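Local structure of uncharacterized protein (Ruminococcus gnavus, 4QAN) at residues V303-I308 with G327-N332; M214-K219 with L237-A242; Q139-L144 with T160-E165; E116-A121 with Y147-E152; I59-T64 with K292-L297. The protein is of unknown function but has a cystatin-like fold, as a divergent member of the NTF2-like superfamily, and can bind a metal ion. One frame throughout, in Å; residues are numbered along the deposited sequence. Where two conformers were deposited one is given.

Interaction 1: residues V303-I308 with G327-N332; sequences VYLDLI and GLYSYN
Leu305 to Ile308 run antiparallel to Gly327 to Tyr331, their N-to-C directions 141° apart, in the open end of the beta hairpin formed by strands 305-314 and 322-331 of the cystatin-like fold. Asp306 and Ser330 form a hydrogen-bonded pair, with Ser330 N to Asp306 O at 2.7 Å, flanked by the non-hydrogen-bonded pairs Leu305 with Tyr331 and Leu307 with Tyr329. Beyond them, Ile308 N donates to Leu328 O, and Asn332 N donates to Tyr304 O. On the face that carries Leu305, Leu307, Tyr329 and Tyr331, helices 221-234 and 254-275 cover the sheet. Leu305, its CG anti to the backbone N (chi1 176°), crosses Tyr331 and sets CD1 3.7 Å from Tyr331 CB. The Tyr329 hydroxyl is hydrogen-bonded to Thr338 and Tyr340 on the next strand, which helps to fix its ring. Further along the strand, Ile308 CD1 lies 3.6 Å from Tyr329 O, while Ile308 CG2 meets Leu328 CD2. Leu307 lies alongside Tyr329 and makes a CH-pi contact, its CD1 sitting over one ring face, offset toward the rim, 3.7 Å from the ring centroid.

Interaction 2: residues M214-K219 with L237-A242; sequences MPISEK and LTRALA
Ile216 touches the short helix 237-242 through both its backbone and its side chain. Here the irregular loop 214-219, ahead of helix 221-234, lies against the C-terminal end of the short helix and takes up its last carbonyl: the one hydrogen bond between the segments runs from Ile216 N to Ala242 O over 3.2 Å. It is fairly straight at the hydrogen (166°), but the donor stands well above the carbonyl plane. Apolar contacts lie beside this bond. Ala242 CB points at the loop and fits between Met214 O, at 3.2 Å, and Ile216 CG1, at 3.6 Å; residue 214 is a selenomethionine whose CB points away from the helix. Ile216 CG1 occupies the position between the backbone N and the carbonyl carbon (chi1 62°), which carries CD1 on to Arg239. There CD1 lies 3.6 Å from Arg239 CG and over one face of the guanidinium, the two side chains crossing at about a right angle. The charged contact is looser: Glu218 OE2 and Arg239 NH2 form a long salt bridge of 3.8 Å, with the carboxylate and guanidinium planes steeply inclined to each other. Glu218 and Arg239 also both touch Gln227 of helix 221-234. Around this surface contact, Glu218 pairs through its backbone with Trp349 at strand 349-353, Ile216 O accepts from Gln350, and helix 237-242 packs through Ala240 and Leu241 on helix 254-275.

Interaction 3: residues Q139-L144 with T160-E165; sequences QEVSEL and TAVQYE
Gln163 lies alongside Glu140, both side chains pointing the same way from the sheet, with Gln163 OE1 3.6 Å from Glu140 CG and the amide and carboxylate planes turned 77° apart. Gln163 CG is anti to the backbone N (chi1 -164°), and the extended chain carries the amide along its neighbour, with Gln163 OE1 also 3.6 Å from Gln139 CB. A lysine in its place would probably lose the amide's contact with Gln139 CB and Glu140 CG, leaving that side of Glu140 without its neighbour. The backbones form the beta hairpin of strands 140-150 and 153-164 in the curved sheet of the cystatin-like fold. Ser142 and Ala161 make a regular hydrogen-bonded pair, Ser142 N reaching Ala161 O at 2.9 Å, and Gln163 N donates to Glu140 O. On the opposite face from Gln163, Val141 CG1 meets Thr160 CG2 at 3.8 Å and Val141 CG2 touches Val162 CG2, with Val141 packed on Leu132 and Ala133 of helix 126-135. Leu144 CD1 covers Ala161 CB at 3.7 Å. Both faces are mixed: the valines share theirs with Glu143 and Thr160, whose OG1 is hydrogen-bonded to Gly176 O, while Gln163 OE1 merely packs on its neighbours, so the pairing itself rests on the backbone bonds.

Interaction 4: residues E116-A121 with Y147-E152; sequences EVLEIA and YVKCGE
A classic beta bulge interrupts the antiparallel pairing of strands 116-122 and 140-150, Leu118 and Glu119 together facing Tyr147. Tyr147 O is gripped by two donors, Leu118 N at 2.8 Å and Glu119 N at 3.2 Å, the latter in the carbonyl plane on a lone pair. Tyr147 N in turn donates to Glu119 O, which lies at the edge of the Tyr147 ring. Before the bulge, Glu116 and Lys149 form a regular pair, with reciprocal bonds between N and O of 2.9 Å each. The extra residue, Leu118, points at the partner strand: its CG is anti to the carbonyl carbon (chi1 -51°), taking CD1 to 3.8 Å from Val148 O and CD2 to 3.9 Å from Lys149 CB. An alanine here is likely to lose the cover over Val148 O and Lys149 CB, opening a gap beside the bulge. Glu116 OE2 and Lys149 NZ stay 4.5 Å apart, beyond a salt bridge, so the pairing depends chiefly on the backbone bonds, with any charge attraction probably secondary.

Interaction 5: residues I59-T64 with K292-L297; sequences INFVKT and KLRGKL
Phe61 and Arg294 carry a helix-to-helix contact between the first turn of helix 61-67 and the C-terminal end of helix 287-296, with Leu297 just beyond it; the second helix leads to strand 305-314 of the second sheet. The ring of Phe61 is the centre of it. Arg294 CG lies over one ring face, 4.2 Å from the centroid in a CH-pi contact, and Arg294 CD reaches 3.9 Å from Phe61 CB as the two chains slide past each other in opposite directions. Leu293 CD2 sits at the ring edge, and Leu297 CD1 lies 3.7 Å from Phe61 CE2. The anti placement of Phe61 CG to its own N (chi1 -179°) directs the ring at these three residues. Asn60 is the N-cap of helix 61-67, its OD1 accepting from Lys63 N in a capping bond that is nearly straight at the hydrogen. One water extends this cap across the contact: it donates to Asn60 OD1 at 2.9 Å and accepts from Val62 N and from Arg294 NH1, the last at 2.6 Å and at the edge of the guanidinium, in its plane.

Overall arrangement
From the N terminus, the chain first passes 59-64, whose partner 292-297 arrives only much later, so interaction 5 closes a long loop around interactions 2, 3 and 4. Within it, 116-121 waits for 147-152 while 139-144 waits for 160-165: interactions 4 and 3 cross, share strand 140-150 and touch where Leu144 packs on Ile120, building the first sheet. Interaction 2 then closes its own short loop around helix 221-234. Interaction 1 follows outside the long loop, in the second sheet, on the opposite side of the chain's centre from interactions 3 and 4. Interaction 5, centred about 22 Å from the centre of interaction 3, ties helix 61-67, ahead of the first sheet in the chain, to helix 287-296, which leads into the second.

Interaction 1: residues V303-I308 with G327-N332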
# COMPACT_ATOMS: atom_id res chain seq x y z
N VAL A 303 -9.01 11.73 -16.11
CA VAL A 303 -9.27 11.45 -17.51
C VAL A 303 -8.80 12.61 -18.42
O VAL A 303 -8.64 12.44 -19.62
CB VAL A 303 -10.74 11.12 -17.75
CG1 VAL A 303 -11.62 12.35 -17.59
CG2 VAL A 303 -10.92 10.53 -19.13
N TYR A 304 -8.57 13.78 -17.84
CA TYR A 304 -8.04 14.91 -18.58
C TYR A 304 -6.62 15.25 -18.16
O TYR A 304 -6.16 16.37 -18.34
CB TYR A 304 -8.96 16.13 -18.43
CG TYR A 304 -10.34 15.85 -18.96
CD1 TYR A 304 -10.53 15.46 -20.29
CD2 TYR A 304 -11.47 15.98 -18.15
CE1 TYR A 304 -11.79 15.20 -20.79
CE2 TYR A 304 -12.73 15.72 -18.64
CZ TYR A 304 -12.88 15.33 -19.96
OH TYR A 304 -14.13 15.07 -20.47
N LEU A 305 -5.91 14.27 -17.62
CA LEU A 305 -4.47 14.39 -17.51
C LEU A 305 -3.90 13.96 -18.85
O LEU A 305 -3.96 12.78 -19.20
CB LEU A 305 -3.92 13.53 -16.40
CG LEU A 305 -2.40 13.57 -16.31
CD1 LEU A 305 -1.97 14.91 -15.77
CD2 LEU A 305 -1.90 12.45 -15.44
N ASP A 306 -3.35 14.94 -19.59
CA ASP A 306 -2.78 14.71 -20.90
C ASP A 306 -1.30 14.98 -20.91
O ASP A 306 -0.81 15.97 -20.36
CB ASP A 306 -3.42 15.63 -21.93
CG ASP A 306 -4.73 15.10 -22.44
OD1 ASP A 306 -4.75 13.94 -22.91
OD2 ASP A 306 -5.74 15.84 -22.38
N LEU A 307 -0.60 14.10 -21.60
CA LEU A 307 0.79 14.28 -21.88
C LEU A 307 0.92 15.13 -23.17
O LEU A 307 0.36 14.80 -24.21
CB LEU A 307 1.39 12.88 -22.06
CG LEU A 307 2.83 12.57 -21.70
CD1 LEU A 307 3.21 13.00 -20.30
CD2 LEU A 307 3.00 11.07 -21.87
N ILE A 308 1.60 16.27 -23.10
CA ILE A 308 1.88 17.06 -24.30
C ILE A 308 3.11 16.50 -25.02
O ILE A 308 3.14 16.42 -26.25
CB ILE A 308 2.10 18.54 -23.94
CG1 ILE A 308 0.81 19.15 -23.38
CG2 ILE A 308 2.54 19.34 -25.16
CD1 ILE A 308 1.04 20.44 -22.62
N GLY A 327 8.32 14.51 -18.52
CA GLY A 327 6.94 14.51 -18.99
C GLY A 327 6.42 15.94 -18.92
O GLY A 327 6.58 16.61 -17.90
N LEU A 328 5.83 16.41 -20.01
CA LEU A 328 5.16 17.72 -20.04
C LEU A 328 3.66 17.46 -20.20
O LEU A 328 3.26 16.71 -21.09
CB LEU A 328 5.69 18.58 -21.18
CG LEU A 328 5.03 19.94 -21.40
CD1 LEU A 328 5.30 20.84 -20.21
CD2 LEU A 328 5.52 20.59 -22.68
N TYR A 329 2.85 18.06 -19.32
CA TYR A 329 1.44 17.70 -19.20
C TYR A 329 0.51 18.89 -19.31
O TYR A 329 0.90 20.03 -19.09
CB TYR A 329 1.16 17.06 -17.83
CG TYR A 329 2.02 15.87 -17.44
CD1 TYR A 329 3.31 16.06 -16.98
CD2 TYR A 329 1.53 14.58 -17.51
CE1 TYR A 329 4.09 15.01 -16.62
CE2 TYR A 329 2.30 13.50 -17.13
CZ TYR A 329 3.59 13.72 -16.68
OH TYR A 329 4.40 12.69 -16.30
N SER A 330 -0.75 18.58 -19.63
CA SER A 330 -1.88 19.44 -19.31
C SER A 330 -2.79 18.62 -18.41
O SER A 330 -3.33 17.60 -18.84
CB SER A 330 -2.64 19.88 -20.57
OG SER A 330 -3.89 20.47 -20.24
N TYR A 331 -2.92 19.05 -17.17
CA TYR A 331 -3.90 18.48 -16.25
C TYR A 331 -5.05 19.45 -16.18
O TYR A 331 -4.96 20.47 -15.49
CB TYR A 331 -3.33 18.26 -14.84
CG TYR A 331 -4.39 17.80 -13.86
CD1 TYR A 331 -4.92 16.51 -13.95
CD2 TYR A 331 -4.90 18.64 -12.88
CE1 TYR A 331 -5.89 16.07 -13.07
CE2 TYR A 331 -5.88 18.20 -12.00
CZ TYR A 331 -6.37 16.91 -12.10
OH TYR A 331 -7.36 16.45 -11.26
N ASN A 332 -6.13 19.14 -16.88
CA ASN A 332 -7.31 20.02 -16.96
C ASN A 332 -6.94 21.47 -17.28
O ASN A 332 -7.50 22.42 -16.72
CB ASN A 332 -8.13 19.94 -15.67
CG ASN A 332 -8.73 18.57 -15.47
OD1 ASN A 332 -9.93 18.35 -15.71
ND2 ASN A 332 -7.89 17.61 -15.09

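Interaction 2: residues M214-K219 with L237-A242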
# COMPACT_ATOMS: atom_id res chain seq x y z
N MSE A 214 2.62 -8.14 -12.88
CA MSE A 214 3.69 -8.69 -13.70
C MSE A 214 4.38 -7.57 -14.42
O MSE A 214 3.83 -6.49 -14.56
CB MSE A 214 3.11 -9.68 -14.70
CG MSE A 214 2.44 -9.00 -15.88
SE MSE A 214 1.76 -10.38 -17.10
CE MSE A 214 1.30 -9.13 -18.55
N PRO A 215 5.62 -7.80 -14.88
CA PRO A 215 6.25 -6.76 -15.69
C PRO A 215 5.51 -6.56 -17.03
O PRO A 215 5.12 -7.53 -17.66
CB PRO A 215 7.64 -7.33 -15.96
CG PRO A 215 7.90 -8.20 -14.79
CD PRO A 215 6.58 -8.87 -14.56
N ILE A 216 5.29 -5.30 -17.42
CA ILE A 216 4.93 -4.98 -18.80
C ILE A 216 5.82 -3.84 -19.27
O ILE A 216 6.27 -3.02 -18.47
CB ILE A 216 3.45 -4.59 -19.00
CG1 ILE A 216 3.10 -3.34 -18.22
CG2 ILE A 216 2.53 -5.74 -18.61
CD1 ILE A 216 1.66 -2.90 -18.41
N SER A 217 6.05 -3.79 -20.58
CA SER A 217 6.97 -2.84 -21.17
C SER A 217 6.45 -2.35 -22.51
O SER A 217 5.48 -2.87 -23.02
CB SER A 217 8.33 -3.51 -21.34
OG SER A 217 8.27 -4.58 -22.27
N GLU A 218 7.11 -1.35 -23.08
CA GLU A 218 6.83 -0.88 -24.44
C GLU A 218 8.16 -0.74 -25.17
O GLU A 218 9.22 -0.73 -24.54
CB GLU A 218 6.12 0.48 -24.39
CG GLU A 218 4.76 0.48 -23.70
CD GLU A 218 3.70 -0.39 -24.38
OE1 GLU A 218 3.93 -0.86 -25.52
OE2 GLU A 218 2.63 -0.60 -23.78
N LYS A 219 8.11 -0.61 -26.49
CA LYS A 219 9.33 -0.71 -27.29
C LYS A 219 10.19 0.52 -27.28
O LYS A 219 11.35 0.44 -27.65
CB LYS A 219 9.00 -1.10 -28.72
CG LYS A 219 8.55 -2.55 -28.84
CD LYS A 219 9.74 -3.47 -28.94
CE LYS A 219 9.32 -4.91 -28.74
NZ LYS A 219 10.54 -5.72 -28.56
N LEU A 237 -5.01 1.38 -12.73
CA LEU A 237 -3.86 1.66 -11.89
C LEU A 237 -2.99 0.43 -11.64
O LEU A 237 -1.79 0.55 -11.35
CB LEU A 237 -4.28 2.34 -10.60
CG LEU A 237 -4.94 3.72 -10.74
CD1 LEU A 237 -4.94 4.43 -9.40
CD2 LEU A 237 -4.26 4.62 -11.78
N THR A 238 -3.57 -0.75 -11.79
CA THR A 238 -2.78 -1.96 -11.73
C THR A 238 -1.80 -2.07 -12.89
O THR A 238 -0.66 -2.45 -12.69
CB THR A 238 -3.65 -3.20 -11.69
OG1 THR A 238 -4.55 -3.04 -10.61
CG2 THR A 238 -2.82 -4.43 -11.45
N ARG A 239 -2.26 -1.72 -14.08
CA ARG A 239 -1.41 -1.69 -15.25
C ARG A 239 -0.37 -0.58 -15.11
O ARG A 239 0.80 -0.74 -15.49
CB ARG A 239 -2.30 -1.48 -16.48
CG ARG A 239 -1.60 -1.58 -17.81
CD ARG A 239 -2.61 -1.60 -18.96
NE ARG A 239 -2.00 -1.11 -20.20
CZ ARG A 239 -1.26 -1.84 -21.03
NH1 ARG A 239 -1.05 -3.14 -20.80
NH2 ARG A 239 -0.76 -1.27 -22.12
N ALA A 240 -0.78 0.53 -14.52
CA ALA A 240 0.16 1.59 -14.19
C ALA A 240 1.31 1.06 -13.32
O ALA A 240 2.48 1.42 -13.54
CB ALA A 240 -0.54 2.75 -13.52
N LEU A 241 0.99 0.21 -12.34
CA LEU A 241 2.04 -0.33 -11.47
C LEU A 241 2.91 -1.33 -12.23
O LEU A 241 4.14 -1.30 -12.10
CB LEU A 241 1.45 -0.99 -10.24
CG LEU A 241 0.68 -0.06 -9.31
CD1 LEU A 241 -0.15 -0.89 -8.34
CD2 LEU A 241 1.58 0.91 -8.57
N ALA A 242 2.27 -2.20 -13.03
CA ALA A 242 2.99 -3.14 -13.91
C ALA A 242 4.13 -2.51 -14.73
O ALA A 242 5.13 -3.17 -14.98
CB ALA A 242 2.01 -3.82 -14.85

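Interaction 3: residues Q139-L144 with T160-E165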
# COMPACT_ATOMS: atom_id res chain seq x y z
N GLN A 139 -18.11 -3.02 12.03
CA GLN A 139 -19.17 -3.49 12.92
C GLN A 139 -18.67 -3.60 14.36
O GLN A 139 -19.30 -3.07 15.26
CB GLN A 139 -19.69 -4.85 12.45
CG GLN A 139 -20.38 -4.81 11.10
CD GLN A 139 -21.08 -6.11 10.80
OE1 GLN A 139 -20.47 -7.18 10.84
NE2 GLN A 139 -22.38 -6.04 10.52
N GLU A 140 -17.54 -4.28 14.55
CA GLU A 140 -16.86 -4.36 15.84
C GLU A 140 -15.35 -4.23 15.66
O GLU A 140 -14.79 -4.73 14.68
CB GLU A 140 -17.13 -5.69 16.54
CG GLU A 140 -18.59 -6.04 16.84
CD GLU A 140 -18.72 -7.12 17.91
OE1 GLU A 140 -17.81 -7.23 18.77
OE2 GLU A 140 -19.73 -7.86 17.91
N VAL A 141 -14.70 -3.56 16.61
CA VAL A 141 -13.25 -3.65 16.79
C VAL A 141 -12.99 -4.33 18.12
O VAL A 141 -13.63 -4.01 19.12
CB VAL A 141 -12.57 -2.26 16.77
CG1 VAL A 141 -11.16 -2.32 17.33
CG2 VAL A 141 -12.54 -1.71 15.35
N SER A 142 -12.06 -5.27 18.13
CA SER A 142 -11.68 -5.95 19.37
C SER A 142 -10.16 -5.92 19.53
O SER A 142 -9.44 -6.48 18.71
CB SER A 142 -12.19 -7.38 19.36
OG SER A 142 -11.62 -8.09 20.44
N GLU A 143 -9.70 -5.23 20.58
CA GLU A 143 -8.27 -5.14 20.88
C GLU A 143 -7.89 -6.29 21.79
O GLU A 143 -8.39 -6.38 22.91
CB GLU A 143 -7.94 -3.81 21.55
CG GLU A 143 -7.69 -2.67 20.58
CD GLU A 143 -7.30 -1.39 21.30
OE1 GLU A 143 -8.09 -0.93 22.15
OE2 GLU A 143 -6.21 -0.83 21.01
N LEU A 144 -7.01 -7.17 21.31
CA LEU A 144 -6.64 -8.37 22.05
C LEU A 144 -5.20 -8.32 22.50
O LEU A 144 -4.32 -7.85 21.77
CB LEU A 144 -6.86 -9.63 21.21
CG LEU A 144 -8.33 -9.91 20.86
CD1 LEU A 144 -8.65 -9.40 19.46
CD2 LEU A 144 -8.65 -11.39 20.96
N THR A 160 -5.11 -5.68 16.81
CA THR A 160 -6.41 -5.07 16.58
C THR A 160 -7.17 -5.89 15.54
O THR A 160 -6.83 -5.90 14.35
CB THR A 160 -6.27 -3.61 16.11
OG1 THR A 160 -5.46 -2.88 17.04
CG2 THR A 160 -7.64 -2.96 15.99
N ALA A 161 -8.21 -6.58 16.00
CA ALA A 161 -9.07 -7.40 15.15
C ALA A 161 -10.30 -6.60 14.79
O ALA A 161 -10.82 -5.85 15.62
CB ALA A 161 -9.47 -8.67 15.88
N VAL A 162 -10.79 -6.79 13.57
CA VAL A 162 -11.92 -6.00 13.09
C VAL A 162 -12.98 -6.91 12.47
O VAL A 162 -12.65 -7.95 11.91
CB VAL A 162 -11.46 -4.89 12.11
CG1 VAL A 162 -10.90 -5.46 10.82
CG2 VAL A 162 -12.59 -3.92 11.84
N GLN A 163 -14.25 -6.54 12.65
CA GLN A 163 -15.36 -7.27 12.03
C GLN A 163 -16.08 -6.42 10.99
O GLN A 163 -16.43 -5.25 11.24
CB GLN A 163 -16.37 -7.73 13.09
CG GLN A 163 -17.33 -8.80 12.57
CD GLN A 163 -18.52 -9.02 13.49
OE1 GLN A 163 -19.18 -8.07 13.90
NE2 GLN A 163 -18.80 -10.28 13.81
N TYR A 164 -16.27 -7.01 9.81
CA TYR A 164 -17.13 -6.45 8.78
C TYR A 164 -18.07 -7.54 8.31
O TYR A 164 -17.63 -8.65 8.02
CB TYR A 164 -16.33 -5.97 7.58
CG TYR A 164 -15.35 -4.86 7.83
CD1 TYR A 164 -15.72 -3.52 7.69
CD2 TYR A 164 -14.03 -5.14 8.15
CE1 TYR A 164 -14.80 -2.50 7.89
CE2 TYR A 164 -13.11 -4.13 8.36
CZ TYR A 164 -13.50 -2.81 8.22
OH TYR A 164 -12.55 -1.82 8.43
N GLU A 165 -19.36 -7.22 8.23
CA GLU A 165 -20.39 -8.15 7.78
C GLU A 165 -20.26 -9.53 8.43
O GLU A 165 -20.36 -10.56 7.77
CB GLU A 165 -20.38 -8.27 6.25
CG GLU A 165 -20.41 -6.91 5.56
CD GLU A 165 -21.19 -6.92 4.26
OE1 GLU A 165 -22.44 -6.94 4.31
OE2 GLU A 165 -20.55 -6.88 3.18

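Interaction 4: residues E116-A121 with Y147-E152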
# COMPACT_ATOMS: atom_id res chain seq x y z
N GLU A 116 4.14 -20.97 21.22
CA GLU A 116 3.02 -21.62 21.90
C GLU A 116 2.05 -20.55 22.41
O GLU A 116 2.47 -19.60 23.06
CB GLU A 116 3.51 -22.44 23.10
CG GLU A 116 4.23 -23.73 22.76
CD GLU A 116 4.65 -24.50 24.00
OE1 GLU A 116 3.77 -24.86 24.82
OE2 GLU A 116 5.86 -24.75 24.16
N VAL A 117 0.76 -20.75 22.15
CA VAL A 117 -0.27 -19.79 22.56
C VAL A 117 -0.75 -20.05 23.98
O VAL A 117 -1.48 -21.01 24.23
CB VAL A 117 -1.47 -19.83 21.59
CG1 VAL A 117 -2.50 -18.78 21.99
CG2 VAL A 117 -1.00 -19.60 20.16
N LEU A 118 -0.35 -19.19 24.91
CA LEU A 118 -0.68 -19.38 26.33
C LEU A 118 -2.08 -18.86 26.64
O LEU A 118 -2.86 -19.52 27.31
CB LEU A 118 0.33 -18.66 27.21
CG LEU A 118 1.80 -18.97 26.92
CD1 LEU A 118 2.69 -18.14 27.83
CD2 LEU A 118 2.11 -20.45 27.07
N GLU A 119 -2.38 -17.66 26.14
CA GLU A 119 -3.68 -17.05 26.34
C GLU A 119 -3.94 -15.95 25.31
O GLU A 119 -3.01 -15.31 24.81
CB GLU A 119 -3.78 -16.47 27.75
CG GLU A 119 -5.02 -15.62 28.02
CD GLU A 119 -5.21 -15.32 29.49
OE1 GLU A 119 -4.29 -15.58 30.29
OE2 GLU A 119 -6.30 -14.82 29.84
N ILE A 120 -5.21 -15.76 24.99
CA ILE A 120 -5.67 -14.64 24.19
C ILE A 120 -6.72 -13.94 25.04
O ILE A 120 -7.75 -14.53 25.35
CB ILE A 120 -6.31 -15.12 22.87
CG1 ILE A 120 -5.25 -15.77 21.98
CG2 ILE A 120 -6.96 -13.97 22.12
CD1 ILE A 120 -5.81 -16.50 20.79
N ALA A 121 -6.46 -12.69 25.42
CA ALA A 121 -7.36 -11.94 26.30
C ALA A 121 -7.94 -10.72 25.60
O ALA A 121 -7.22 -10.04 24.88
CB ALA A 121 -6.63 -11.53 27.56
N TYR A 147 -0.70 -13.68 24.76
CA TYR A 147 0.46 -14.18 25.49
C TYR A 147 0.97 -15.45 24.82
O TYR A 147 0.25 -16.45 24.73
CB TYR A 147 0.11 -14.44 26.97
CG TYR A 147 -0.33 -13.18 27.69
CD1 TYR A 147 0.60 -12.35 28.31
CD2 TYR A 147 -1.67 -12.80 27.71
CE1 TYR A 147 0.20 -11.18 28.95
CE2 TYR A 147 -2.08 -11.63 28.35
CZ TYR A 147 -1.14 -10.83 28.97
OH TYR A 147 -1.53 -9.67 29.60
N VAL A 148 2.20 -15.40 24.33
CA VAL A 148 2.82 -16.55 23.69
C VAL A 148 4.12 -16.91 24.39
O VAL A 148 4.61 -16.16 25.22
CB VAL A 148 3.08 -16.29 22.20
CG1 VAL A 148 1.78 -15.93 21.49
CG2 VAL A 148 4.14 -15.20 22.00
N LYS A 149 4.68 -18.06 24.02
CA LYS A 149 5.92 -18.57 24.60
C LYS A 149 6.87 -19.09 23.53
O LYS A 149 6.46 -19.84 22.64
CB LYS A 149 5.59 -19.69 25.59
CG LYS A 149 6.80 -20.46 26.07
CD LYS A 149 6.40 -21.58 27.01
CE LYS A 149 7.60 -22.40 27.43
NZ LYS A 149 7.18 -23.53 28.31
N CYS A 150 8.14 -18.69 23.61
CA CYS A 150 9.18 -19.16 22.69
C CYS A 150 10.44 -19.58 23.45
O CYS A 150 11.29 -18.75 23.76
CB CYS A 150 9.53 -18.09 21.66
SG CYS A 150 8.10 -17.51 20.72
N GLY A 151 10.54 -20.88 23.73
CA GLY A 151 11.65 -21.42 24.52
C GLY A 151 11.38 -21.25 26.00
O GLY A 151 10.40 -21.79 26.52
N GLU A 152 12.25 -20.51 26.68
CA GLU A 152 12.00 -20.12 28.07
C GLU A 152 11.27 -18.77 28.11
O GLU A 152 10.75 -18.38 29.15
CB GLU A 152 13.31 -20.04 28.86
CG GLU A 152 14.26 -21.21 28.63
CD GLU A 152 13.56 -22.55 28.65
OE1 GLU A 152 13.14 -22.99 29.74
OE2 GLU A 152 13.41 -23.15 27.56

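Interaction 5: residues I59-T64 with K292-L297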
# COMPACT_ATOMS: atom_id res chain seq x y z
N ILE A 59 -12.77 2.21 5.21
CA ILE A 59 -12.16 3.15 6.15
C ILE A 59 -12.75 4.56 6.06
O ILE A 59 -12.96 5.09 4.98
CB ILE A 59 -10.62 3.20 6.01
CG1 ILE A 59 -10.01 3.95 7.20
CG2 ILE A 59 -10.20 3.85 4.69
CD1 ILE A 59 -8.57 3.60 7.47
N ASN A 60 -12.99 5.16 7.23
CA ASN A 60 -13.54 6.51 7.35
C ASN A 60 -12.41 7.53 7.35
O ASN A 60 -11.68 7.66 8.35
CB ASN A 60 -14.36 6.63 8.63
CG ASN A 60 -15.09 7.97 8.76
OD1 ASN A 60 -14.61 9.02 8.33
ND2 ASN A 60 -16.25 7.93 9.40
N PHE A 61 -12.28 8.25 6.24
CA PHE A 61 -11.22 9.22 6.03
C PHE A 61 -11.16 10.24 7.16
O PHE A 61 -10.13 10.40 7.80
CB PHE A 61 -11.45 9.92 4.68
CG PHE A 61 -10.41 10.93 4.34
CD1 PHE A 61 -10.50 12.24 4.81
CD2 PHE A 61 -9.35 10.60 3.52
CE1 PHE A 61 -9.54 13.19 4.49
CE2 PHE A 61 -8.38 11.55 3.20
CZ PHE A 61 -8.48 12.84 3.68
N VAL A 62 -12.29 10.92 7.40
CA VAL A 62 -12.36 11.99 8.39
C VAL A 62 -11.98 11.50 9.78
O VAL A 62 -11.11 12.08 10.43
CB VAL A 62 -13.77 12.63 8.44
CG1 VAL A 62 -13.96 13.46 9.71
CG2 VAL A 62 -14.00 13.51 7.22
N LYS A 63 -12.63 10.44 10.23
CA LYS A 63 -12.38 9.92 11.58
C LYS A 63 -10.94 9.45 11.77
O LYS A 63 -10.31 9.75 12.77
CB LYS A 63 -13.36 8.79 11.92
CG LYS A 63 -14.82 9.22 12.00
CD LYS A 63 -15.10 10.13 13.18
CE LYS A 63 -16.29 11.04 12.91
NZ LYS A 63 -16.30 12.25 13.79
N THR A 64 -10.44 8.72 10.78
CA THR A 64 -9.07 8.21 10.82
C THR A 64 -8.07 9.37 10.89
O THR A 64 -7.09 9.30 11.64
CB THR A 64 -8.78 7.30 9.62
OG1 THR A 64 -9.66 6.17 9.66
CG2 THR A 64 -7.38 6.81 9.64
N LYS A 292 -13.50 19.04 3.00
CA LYS A 292 -13.03 19.75 1.81
C LYS A 292 -11.82 19.04 1.20
O LYS A 292 -11.75 18.86 -0.02
CB LYS A 292 -12.68 21.22 2.10
CG LYS A 292 -13.87 22.18 1.98
CD LYS A 292 -14.90 21.95 3.09
CE LYS A 292 -16.16 22.78 2.93
NZ LYS A 292 -15.93 24.23 3.20
N LEU A 293 -10.88 18.62 2.04
CA LEU A 293 -9.67 17.95 1.56
C LEU A 293 -10.04 16.63 0.90
O LEU A 293 -9.53 16.29 -0.15
CB LEU A 293 -8.66 17.76 2.69
CG LEU A 293 -7.46 16.86 2.39
CD1 LEU A 293 -6.65 17.43 1.24
CD2 LEU A 293 -6.58 16.67 3.63
N ARG A 294 -10.95 15.89 1.52
CA ARG A 294 -11.53 14.68 0.92
C ARG A 294 -12.03 14.97 -0.50
O ARG A 294 -11.69 14.26 -1.45
CB ARG A 294 -12.68 14.16 1.80
CG ARG A 294 -12.87 12.66 1.77
CD ARG A 294 -13.93 12.22 2.78
NE ARG A 294 -15.28 12.31 2.24
CZ ARG A 294 -16.39 12.04 2.92
NH1 ARG A 294 -16.33 11.68 4.20
NH2 ARG A 294 -17.58 12.16 2.34
N GLY A 295 -12.78 16.06 -0.66
CA GLY A 295 -13.39 16.40 -1.95
C GLY A 295 -12.35 16.71 -3.00
O GLY A 295 -12.53 16.42 -4.17
N LYS A 296 -11.25 17.29 -2.54
CA LYS A 296 -10.14 17.70 -3.37
C LYS A 296 -9.30 16.52 -3.88
O LYS A 296 -8.51 16.66 -4.83
CB LYS A 296 -9.29 18.66 -2.53
CG LYS A 296 -8.28 19.52 -3.25
CD LYS A 296 -7.89 20.68 -2.34
CE LYS A 296 -6.42 21.05 -2.47
NZ LYS A 296 -6.07 21.39 -3.88
N LEU A 297 -9.47 15.34 -3.27
CA LEU A 297 -8.80 14.12 -3.74
C LEU A 297 -9.57 13.37 -4.83
O LEU A 297 -9.12 12.32 -5.30
CB LEU A 297 -8.53 13.18 -2.55
CG LEU A 297 -7.65 13.73 -1.44
CD1 LEU A 297 -7.67 12.81 -0.22
CD2 LEU A 297 -6.22 13.90 -1.94
O HOH W 1 -14.78 10.71 6.03